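Local coordinates for protein endo-N-acetyl-beta-D-glucosaminidase (Hypocrea jecorina, PDB 4AC1) that cleaves the N,N'-diacetylchitobiose core of N-linked glycans as a family 18 endo-beta-N-acetylglucosaminidase, and is held responsible for deglycosylating the fungus's own cellulases, at residues R111-D125 against R141-A155. Sequence-based numbering, arbitrary orientation.
Sequences RDAIVNFQLEGMDLD and RLRADFGPDFLITLA. With ZN (zinc ion), chain M.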
ATOM      1  N   ARG A 111      -5.475   2.347 -16.229  1.00  6.84           N
ATOM      2  CA  ARG A 111      -4.376   1.876 -17.065  1.00  7.57           C
ATOM      3  C   ARG A 111      -3.585   3.065 -17.612  1.00  8.06           C
ATOM      4  O   ARG A 111      -2.349   3.085 -17.546  1.00  8.08           O
ATOM      5  CB  ARG A 111      -4.935   1.012 -18.204  1.00  7.55           C
ATOM      6  CG  ARG A 111      -3.912   0.547 -19.230  1.00  9.48           C
ATOM      7  CD  ARG A 111      -4.552   0.188 -20.574  1.00 12.05           C
ATOM      8  NE  ARG A 111      -5.196   1.348 -21.187  1.00 14.14           N
ATOM      9  CZ  ARG A 111      -6.427   1.351 -21.694  1.00 13.08           C
ATOM     10  NH1 ARG A 111      -7.158   0.234 -21.699  1.00 13.05           N
ATOM     11  NH2 ARG A 111      -6.923   2.469 -22.212  1.00 13.88           N
ATOM     12  N   ASP A 112      -4.303   4.057 -18.143  1.00  8.37           N
ATOM     13  CA  ASP A 112      -3.674   5.258 -18.699  1.00  9.22           C
ATOM     14  C   ASP A 112      -2.862   6.028 -17.667  1.00  8.96           C
ATOM     15  O   ASP A 112      -1.816   6.565 -17.991  1.00  8.30           O
ATOM     16  CB  ASP A 112      -4.710   6.196 -19.334  1.00 10.03           C
ATOM     17  CG  ASP A 112      -5.278   5.670 -20.642  1.00 13.30           C
ATOM     18  OD1 ASP A 112      -4.756   4.676 -21.179  1.00 13.97           O
ATOM     19  OD2 ASP A 112      -6.254   6.280 -21.128  1.00 16.37           O
ATOM     20  N   ALA A 113      -3.356   6.100 -16.438  1.00  8.44           N
ATOM     21  CA  ALA A 113      -2.638   6.811 -15.381  1.00  8.30           C
ATOM     22  C   ALA A 113      -1.352   6.066 -15.029  1.00  7.67           C
ATOM     23  O   ALA A 113      -0.290   6.682 -14.858  1.00  8.00           O
ATOM     24  CB  ALA A 113      -3.521   6.980 -14.167  1.00  8.49           C
ATOM     25  N   ILE A 114      -1.429   4.740 -14.942  1.00  7.11           N
ATOM     26  CA  ILE A 114      -0.244   3.946 -14.690  1.00  7.35           C
ATOM     27  C   ILE A 114       0.844   4.204 -15.752  1.00  7.96           C
ATOM     28  O   ILE A 114       2.032   4.362 -15.422  1.00  7.68           O
ATOM     29  CB  ILE A 114      -0.600   2.450 -14.611  1.00  6.62           C
ATOM     30  CG1 ILE A 114      -1.431   2.175 -13.350  1.00  7.37           C
ATOM     31  CG2 ILE A 114       0.661   1.604 -14.645  1.00  6.98           C
ATOM     32  CD1 ILE A 114      -2.213   0.881 -13.403  1.00  7.46           C
ATOM     33  N   VAL A 115       0.444   4.235 -17.023  1.00  8.25           N
ATOM     34  CA  VAL A 115       1.382   4.487 -18.124  1.00  8.39           C
ATOM     35  C   VAL A 115       1.898   5.925 -18.057  1.00  8.36           C
ATOM     36  O   VAL A 115       3.120   6.150 -18.115  1.00  8.88           O
ATOM     37  CB  VAL A 115       0.724   4.225 -19.499  1.00  8.64           C
ATOM     38  CG1 VAL A 115       1.599   4.732 -20.639  1.00 10.63           C
ATOM     39  CG2 VAL A 115       0.441   2.745 -19.666  1.00  9.43           C
ATOM     40  N   ASN A 116       0.985   6.886 -17.926  1.00  8.69           N
ATOM     41  CA  ASN A 116       1.358   8.300 -18.005  1.00  9.31           C
ATOM     42  C   ASN A 116       2.273   8.751 -16.873  1.00  8.93           C
ATOM     43  O   ASN A 116       3.126   9.628 -17.068  1.00  9.06           O
ATOM     44  CB  ASN A 116       0.123   9.199 -18.078  1.00 10.15           C
ATOM     45  CG  ASN A 116      -0.632   9.062 -19.393  1.00 11.99           C
ATOM     46  OD1 ASN A 116      -0.057   8.734 -20.430  1.00 15.34           O
ATOM     47  ND2 ASN A 116      -1.930   9.319 -19.349  1.00 13.85           N
ATOM     48  N   PHE A 117       2.106   8.158 -15.695  1.00  8.05           N
ATOM     49  CA  PHE A 117       2.876   8.574 -14.518  1.00  7.89           C
ATOM     50  C   PHE A 117       3.978   7.586 -14.189  1.00  7.57           C
ATOM     51  O   PHE A 117       4.677   7.721 -13.187  1.00  7.41           O
ATOM     52  CB  PHE A 117       1.928   8.946 -13.375  1.00  8.52           C
ATOM     53  CG  PHE A 117       1.067  10.106 -13.751  1.00  8.80           C
ATOM     54  CD1 PHE A 117       1.588  11.397 -13.749  1.00  9.23           C
ATOM     55  CD2 PHE A 117      -0.202   9.901 -14.270  1.00 10.46           C
ATOM     56  CE1 PHE A 117       0.828  12.475 -14.187  1.00 10.77           C
ATOM     57  CE2 PHE A 117      -0.971  10.981 -14.706  1.00 11.84           C
ATOM     58  CZ  PHE A 117      -0.446  12.267 -14.663  1.00 11.09           C
ATOM     59  N   GLN A 118       4.151   6.626 -15.095  1.00  7.35           N
ATOM     60  CA  GLN A 118       5.283   5.706 -15.099  1.00  8.22           C
ATOM     61  C   GLN A 118       5.394   4.926 -13.784  1.00  8.08           C
ATOM     62  O   GLN A 118       6.482   4.724 -13.232  1.00  8.40           O
ATOM     63  CB  GLN A 118       6.577   6.440 -15.496  1.00  9.05           C
ATOM     64  CG  GLN A 118       6.479   7.051 -16.904  1.00 10.93           C
ATOM     65  CD  GLN A 118       7.710   7.824 -17.348  1.00 13.39           C
ATOM     66  OE1 GLN A 118       8.428   8.408 -16.546  1.00 14.30           O
ATOM     67  NE2 GLN A 118       7.935   7.853 -18.654  1.00 15.18           N
ATOM     68  N   LEU A 119       4.242   4.455 -13.319  1.00  7.36           N
ATOM     69  CA  LEU A 119       4.178   3.685 -12.083  1.00  7.45           C
ATOM     70  C   LEU A 119       4.626   2.258 -12.304  1.00  6.72           C
ATOM     71  O   LEU A 119       4.415   1.691 -13.378  1.00  6.65           O
ATOM     72  CB  LEU A 119       2.758   3.697 -11.528  1.00  7.54           C
ATOM     73  CG  LEU A 119       2.198   5.082 -11.194  1.00  7.34           C
ATOM     74  CD1 LEU A 119       0.757   4.952 -10.727  1.00  6.78           C
ATOM     75  CD2 LEU A 119       3.037   5.810 -10.139  1.00  8.45           C
ATOM     76  N   GLU A 120       5.236   1.678 -11.284  1.00  6.16           N
ATOM     77  CA  GLU A 120       5.793   0.336 -11.383  1.00  6.34           C
ATOM     78  C   GLU A 120       4.905  -0.706 -10.727  1.00  5.49           C
ATOM     79  O   GLU A 120       5.224  -1.888 -10.715  1.00  6.46           O
ATOM     80  CB  GLU A 120       7.192   0.319 -10.778  1.00  6.66           C
ATOM     81  CG  GLU A 120       8.080   1.339 -11.478  1.00  9.20           C
ATOM     82  CD  GLU A 120       9.521   1.295 -11.072  1.00 11.64           C
ATOM     83  OE1 GLU A 120       9.848   1.688  -9.929  1.00 10.33           O
ATOM     84  OE2 GLU A 120      10.346   0.895 -11.916  1.00 15.29           O
ATOM     85  N   GLY A 121       3.783  -0.251 -10.191  1.00  4.85           N
ATOM     86  CA  GLY A 121       2.827  -1.138  -9.562  1.00  5.12           C
ATOM     87  C   GLY A 121       1.614  -0.370  -9.117  1.00  4.87           C
ATOM     88  O   GLY A 121       1.581   0.859  -9.146  1.00  5.42           O
ATOM     89  N   MET A 122       0.591  -1.121  -8.742  1.00  4.44           N
ATOM     90  CA  MET A 122      -0.650  -0.573  -8.234  1.00  4.22           C
ATOM     91  C   MET A 122      -1.152  -1.393  -7.044  1.00  3.94           C
ATOM     92  O   MET A 122      -1.292  -2.613  -7.132  1.00  4.57           O
ATOM     93  CB  MET A 122      -1.709  -0.504  -9.355  1.00  4.80           C
ATOM     94  CG  MET A 122      -3.036   0.164  -8.955  1.00  5.93           C
ATOM     95  SD  MET A 122      -2.924   1.879  -8.394  1.00  7.64           S
ATOM     96  CE  MET A 122      -1.967   2.582  -9.729  1.00  7.22           C
ATOM     97  N   ASP A 123      -1.441  -0.678  -5.953  1.00  4.12           N
ATOM     98  CA  ASP A 123      -2.056  -1.229  -4.747  1.00  4.47           C
ATOM     99  C   ASP A 123      -3.549  -0.955  -4.838  1.00  4.28           C
ATOM    100  O   ASP A 123      -3.972   0.177  -5.074  1.00  4.71           O
ATOM    101  CB  ASP A 123      -1.451  -0.550  -3.506  1.00  4.34           C
ATOM    102  CG  ASP A 123      -1.921  -1.144  -2.186  1.00  4.80           C
ATOM    103  OD1 ASP A 123      -1.939  -2.383  -2.004  1.00  4.74           O
ATOM    104  OD2 ASP A 123      -2.243  -0.347  -1.282  1.00  6.62           O
ATOM    105  N   LEU A 124      -4.332  -2.022  -4.699  1.00  4.64           N
ATOM    106  CA  LEU A 124      -5.795  -1.931  -4.698  0.50  4.94           C
ATOM    107  C   LEU A 124      -6.255  -1.996  -3.249  1.00  5.14           C
ATOM    108  O   LEU A 124      -6.352  -3.081  -2.661  1.00  5.09           O
ATOM    109  CB  LEU A 124      -6.439  -3.059  -5.514  0.50  4.98           C
ATOM    110  CG  LEU A 124      -6.082  -3.263  -6.992  0.50  6.40           C
ATOM    111  CD1 LEU A 124      -6.101  -1.976  -7.790  0.50  4.68           C
ATOM    112  CD2 LEU A 124      -4.753  -3.941  -7.154  0.50  6.48           C
ATOM    113  N   ASP A 125      -6.486  -0.817  -2.669  1.00  4.89           N
ATOM    114  CA  ASP A 125      -6.844  -0.687  -1.253  1.00  4.96           C
ATOM    115  C   ASP A 125      -8.348  -0.542  -1.156  1.00  5.00           C
ATOM    116  O   ASP A 125      -8.899   0.555  -1.227  1.00  5.95           O
ATOM    117  CB  ASP A 125      -6.118   0.518  -0.658  1.00  5.19           C
ATOM    118  CG  ASP A 125      -6.291   0.660   0.842  1.00  5.48           C
ATOM    119  OD1 ASP A 125      -7.026  -0.114   1.492  1.00  5.57           O
ATOM    120  OD2 ASP A 125      -5.682   1.623   1.374  1.00  7.85           O
ATOM    121  N   ARG A 141      -6.890  -8.519 -15.316  1.00  6.81           N
ATOM    122  CA  ARG A 141      -6.756  -7.582 -16.420  1.00  7.17           C
ATOM    123  C   ARG A 141      -5.484  -6.740 -16.289  1.00  7.23           C
ATOM    124  O   ARG A 141      -4.761  -6.556 -17.277  1.00  6.71           O
ATOM    125  CB  ARG A 141      -7.993  -6.684 -16.546  1.00  7.53           C
ATOM    126  CG  ARG A 141      -7.909  -5.638 -17.646  1.00  8.10           C
ATOM    127  CD  ARG A 141      -7.765  -6.220 -19.043  1.00  9.74           C
ATOM    128  NE  ARG A 141      -7.787  -5.131 -20.015  1.00  9.21           N
ATOM    129  CZ  ARG A 141      -8.901  -4.556 -20.458  1.00  9.46           C
ATOM    130  NH1 ARG A 141     -10.084  -4.992 -20.041  1.00  9.44           N
ATOM    131  NH2 ARG A 141      -8.833  -3.548 -21.320  1.00 10.95           N
ATOM    132  N   LEU A 142      -5.205  -6.252 -15.075  1.00  6.80           N
ATOM    133  CA  LEU A 142      -3.946  -5.531 -14.824  1.00  7.41           C
ATOM    134  C   LEU A 142      -2.746  -6.407 -15.151  1.00  7.39           C
ATOM    135  O   LEU A 142      -1.803  -5.963 -15.810  1.00  6.59           O
ATOM    136  CB  LEU A 142      -3.876  -5.057 -13.373  1.00  7.48           C
ATOM    137  CG  LEU A 142      -4.667  -3.791 -13.030  1.00  5.67           C
ATOM    138  CD1 LEU A 142      -4.753  -3.638 -11.521  1.00  7.83           C
ATOM    139  CD2 LEU A 142      -4.035  -2.549 -13.664  1.00  7.12           C
ATOM    140  N   ARG A 143      -2.787  -7.659 -14.691  1.00  7.71           N
ATOM    141  CA  ARG A 143      -1.715  -8.621 -14.937  0.50  8.24           C
ATOM    142  C   ARG A 143      -1.553  -8.872 -16.444  1.00  7.82           C
ATOM    143  O   ARG A 143      -0.434  -8.957 -16.963  1.00  8.36           O
ATOM    144  CB  ARG A 143      -2.012  -9.917 -14.168  0.50  8.20           C
ATOM    145  CG  ARG A 143      -0.870 -10.913 -14.052  0.50  8.92           C
ATOM    146  CD  ARG A 143       0.435 -10.253 -13.627  0.50  7.38           C
ATOM    147  NE  ARG A 143       0.513  -9.939 -12.195  0.50  5.87           N
ATOM    148  CZ  ARG A 143       1.433  -9.123 -11.695  0.50  5.49           C
ATOM    149  NH1 ARG A 143       2.304  -8.554 -12.515  0.50  5.80           N
ATOM    150  NH2 ARG A 143       1.482  -8.867 -10.397  0.50  4.98           N
ATOM    151  N   ALA A 144      -2.676  -9.003 -17.137  1.00  8.25           N
ATOM    152  CA  ALA A 144      -2.670  -9.218 -18.581  1.00  7.87           C
ATOM    153  C   ALA A 144      -2.048  -8.042 -19.331  1.00  8.55           C
ATOM    154  O   ALA A 144      -1.208  -8.242 -20.207  1.00  8.81           O
ATOM    155  CB  ALA A 144      -4.094  -9.509 -19.102  1.00  8.78           C
ATOM    156  N   ASP A 145      -2.436  -6.821 -18.966  1.00  8.31           N
ATOM    157  CA  ASP A 145      -1.979  -5.632 -19.682  1.00  8.52           C
ATOM    158  C   ASP A 145      -0.563  -5.179 -19.356  1.00  7.74           C
ATOM    159  O   ASP A 145       0.135  -4.641 -20.223  1.00  8.19           O
ATOM    160  CB  ASP A 145      -2.928  -4.456 -19.442  1.00  8.96           C
ATOM    161  CG  ASP A 145      -4.289  -4.663 -20.071  1.00 10.02           C
ATOM    162  OD1 ASP A 145      -4.490  -5.652 -20.812  1.00 12.01           O
ATOM    163  OD2 ASP A 145      -5.163  -3.812 -19.839  1.00  9.93           O
ATOM    164  N   PHE A 146      -0.147  -5.375 -18.109  1.00  7.06           N
ATOM    165  CA  PHE A 146       1.130  -4.815 -17.647  1.00  6.55           C
ATOM    166  C   PHE A 146       2.264  -5.820 -17.482  1.00  6.17           C
ATOM    167  O   PHE A 146       3.397  -5.420 -17.187  1.00  7.01           O
ATOM    168  CB  PHE A 146       0.941  -3.962 -16.384  1.00  7.21           C
ATOM    169  CG  PHE A 146       0.240  -2.666 -16.652  1.00  6.79           C
ATOM    170  CD1 PHE A 146       0.925  -1.581 -17.185  1.00  9.64           C
ATOM    171  CD2 PHE A 146      -1.116  -2.543 -16.408  1.00  7.47           C
ATOM    172  CE1 PHE A 146       0.267  -0.390 -17.451  1.00  8.53           C
ATOM    173  CE2 PHE A 146      -1.776  -1.351 -16.664  1.00  7.99           C
ATOM    174  CZ  PHE A 146      -1.083  -0.273 -17.195  1.00  9.11           C
ATOM    175  N   GLY A 147       1.987  -7.107 -17.670  1.00  5.85           N
ATOM    176  CA  GLY A 147       3.037  -8.110 -17.585  1.00  6.11           C
ATOM    177  C   GLY A 147       3.290  -8.643 -16.185  1.00  5.86           C
ATOM    178  O   GLY A 147       2.726  -8.157 -15.183  1.00  5.61           O
ATOM    179  N   PRO A 148       4.141  -9.661 -16.094  1.00  6.33           N
ATOM    180  CA  PRO A 148       4.328 -10.401 -14.860  1.00  6.98           C
ATOM    181  C   PRO A 148       5.160  -9.647 -13.821  1.00  7.41           C
ATOM    182  O   PRO A 148       5.106 -10.019 -12.651  1.00  8.87           O
ATOM    183  CB  PRO A 148       5.069 -11.671 -15.318  1.00  7.07           C
ATOM    184  CG  PRO A 148       5.745 -11.261 -16.594  1.00  7.42           C
ATOM    185  CD  PRO A 148       4.807 -10.311 -17.239  1.00  5.80           C
ATOM    186  N   ASP A 149       5.930  -8.633 -14.233  1.00  7.18           N
ATOM    187  CA  ASP A 149       6.841  -7.923 -13.327  1.00  7.79           C
ATOM    188  C   ASP A 149       6.252  -6.612 -12.798  1.00  7.29           C
ATOM    189  O   ASP A 149       6.851  -6.000 -11.917  1.00  8.46           O
ATOM    190  CB  ASP A 149       8.215  -7.698 -13.975  1.00  8.65           C
ATOM    191  CG  ASP A 149       8.999  -8.988 -14.155  1.00 11.04           C
ATOM    192  OD1 ASP A 149       9.718  -9.394 -13.222  1.00 17.32           O
ATOM    193  OD2 ASP A 149       8.914  -9.586 -15.243  1.00 14.08           O
ATOM    194  N   PHE A 150       5.099  -6.190 -13.318  1.00  6.93           N
ATOM    195  CA  PHE A 150       4.317  -5.094 -12.717  1.00  6.26           C
ATOM    196  C   PHE A 150       3.859  -5.521 -11.323  1.00  6.60           C
ATOM    197  O   PHE A 150       3.463  -6.664 -11.130  1.00  8.10           O
ATOM    198  CB  PHE A 150       3.110  -4.792 -13.589  1.00  6.63           C
ATOM    199  CG  PHE A 150       2.359  -3.552 -13.190  1.00  5.58           C
ATOM    200  CD1 PHE A 150       2.900  -2.288 -13.425  1.00  6.63           C
ATOM    201  CD2 PHE A 150       1.095  -3.640 -12.615  1.00  6.08           C
ATOM    202  CE1 PHE A 150       2.208  -1.135 -13.069  1.00  7.22           C
ATOM    203  CE2 PHE A 150       0.391  -2.480 -12.254  1.00  7.02           C
ATOM    204  CZ  PHE A 150       0.954  -1.232 -12.475  1.00  7.06           C
ATOM    205  N   LEU A 151       3.958  -4.628 -10.344  1.00  6.33           N
ATOM    206  CA  LEU A 151       3.596  -4.990  -8.972  1.00  5.95           C
ATOM    207  C   LEU A 151       2.112  -4.797  -8.738  1.00  5.20           C
ATOM    208  O   LEU A 151       1.574  -3.741  -9.025  1.00  5.86           O
ATOM    209  CB  LEU A 151       4.417  -4.198  -7.946  1.00  6.31           C
ATOM    210  CG  LEU A 151       5.920  -4.485  -8.014  1.00  7.02           C
ATOM    211  CD1 LEU A 151       6.663  -3.568  -7.065  1.00  7.68           C
ATOM    212  CD2 LEU A 151       6.250  -5.961  -7.727  1.00  8.16           C
ATOM    213  N   ILE A 152       1.441  -5.836  -8.259  1.00  4.58           N
ATOM    214  CA  ILE A 152       0.026  -5.745  -7.914  1.00  4.41           C
ATOM    215  C   ILE A 152      -0.124  -6.169  -6.467  1.00  3.50           C
ATOM    216  O   ILE A 152       0.233  -7.285  -6.099  1.00  4.70           O
ATOM    217  CB  ILE A 152      -0.869  -6.613  -8.830  1.00  4.38           C
ATOM    218  CG1 ILE A 152      -0.706  -6.187 -10.301  1.00  6.28           C
ATOM    219  CG2 ILE A 152      -2.344  -6.501  -8.419  1.00  6.09           C
ATOM    220  CD1 ILE A 152      -1.484  -7.022 -11.316  1.00  8.00           C
ATOM    221  N   THR A 153      -0.656  -5.265  -5.646  1.00  3.75           N
ATOM    222  CA  THR A 153      -0.848  -5.560  -4.236  1.00  3.84           C
ATOM    223  C   THR A 153      -2.265  -5.189  -3.806  1.00  3.77           C
ATOM    224  O   THR A 153      -2.987  -4.505  -4.533  1.00  3.84           O
ATOM    225  CB  THR A 153       0.209  -4.837  -3.363  1.00  3.73           C
ATOM    226  OG1 THR A 153       0.051  -3.422  -3.489  1.00  4.40           O
ATOM    227  CG2 THR A 153       1.605  -5.188  -3.809  1.00  4.38           C
ATOM    228  N   LEU A 154      -2.670  -5.683  -2.638  1.00  4.39           N
ATOM    229  CA  LEU A 154      -3.910  -5.246  -2.007  1.00  4.37           C
ATOM    230  C   LEU A 154      -3.600  -4.875  -0.574  1.00  3.67           C
ATOM    231  O   LEU A 154      -2.526  -5.205  -0.071  1.00  3.96           O
ATOM    232  CB  LEU A 154      -4.997  -6.318  -2.091  1.00  5.18           C
ATOM    233  CG  LEU A 154      -5.480  -6.629  -3.507  1.00  5.72           C
ATOM    234  CD1 LEU A 154      -4.695  -7.802  -4.131  1.00  6.75           C
ATOM    235  CD2 LEU A 154      -6.978  -6.857  -3.527  1.00  5.76           C
ATOM    236  N   ALA A 155      -4.549  -4.210   0.086  1.00  4.29           N
ATOM    237  CA  ALA A 155      -4.390  -3.783   1.466  1.00  4.71           C
ATOM    238  C   ALA A 155      -5.549  -4.295   2.339  1.00  4.48           C
ATOM    239  O   ALA A 155      -6.320  -3.504   2.884  1.00  4.03           O
ATOM    240  CB  ALA A 155      -4.278  -2.251   1.524  1.00  5.16           C
TER
HETATM  241 ZN    ZN M1297      10.201 -11.298 -14.458  0.75  7.58          ZN
HETATM  242  O   HOH W   1      -6.212  -2.397 -21.955  1.00 13.40           O
HETATM  243  O   HOH W   2       7.444  -3.247 -11.433  1.00 14.81           O
HETATM  244  O   HOH W   3      -7.503  -4.070  -0.380  1.00  7.12           O
HETATM  245  O   HOH W   4      11.876 -11.498 -13.055  1.00 15.31           O
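F150 packs one face of its ring on G121 CA, which stands 3.7 Å from the ring centroid in a CH-pi contact, while F146 CG lies over the centre of the opposite face. With chi1 at -171°, trans to the backbone N, the F150 side chain carries its ring against G121; D149, just before it, binds a zinc ion through OD1 and OD2. I114 lies against both aromatics, its CG2 3.5 Å from F146 CE1 and from F150 CE1, and its CD1 reaches L142 CD2. V115 CG2 meets the edge of the F146 ring, and R111 crosses that side chain at about a right angle, CG being 3.6 Å from F146 CZ. Beyond it, one water bridges R111 NH1, R141 NH2 and D145 OD2; R141 NE forms a salt bridge with D145 OD2 (2.9 Å), which also bonds the Y107 hydroxyl, and R141 a second with E104.

Strands 121-125 and 151-154 pair in parallel, a beta-alpha-beta crossover through helix 132-146 in the family 18 beta/alpha barrel. T153 OG1 donates a hydrogen bond to D123 OD1 (2.7 Å), on the anti side but 31° out of the carboxylate plane. D123, D125 and E127 form the family's DxDxE signature, consistent with a place in the active site. The apolar cluster thus joins the two helices and seats F150 on the start of strand 121-125, whereas T153 on OD1 and Y8 on OD2 grip the buried D123 carboxylate, which probably fixes its rotation.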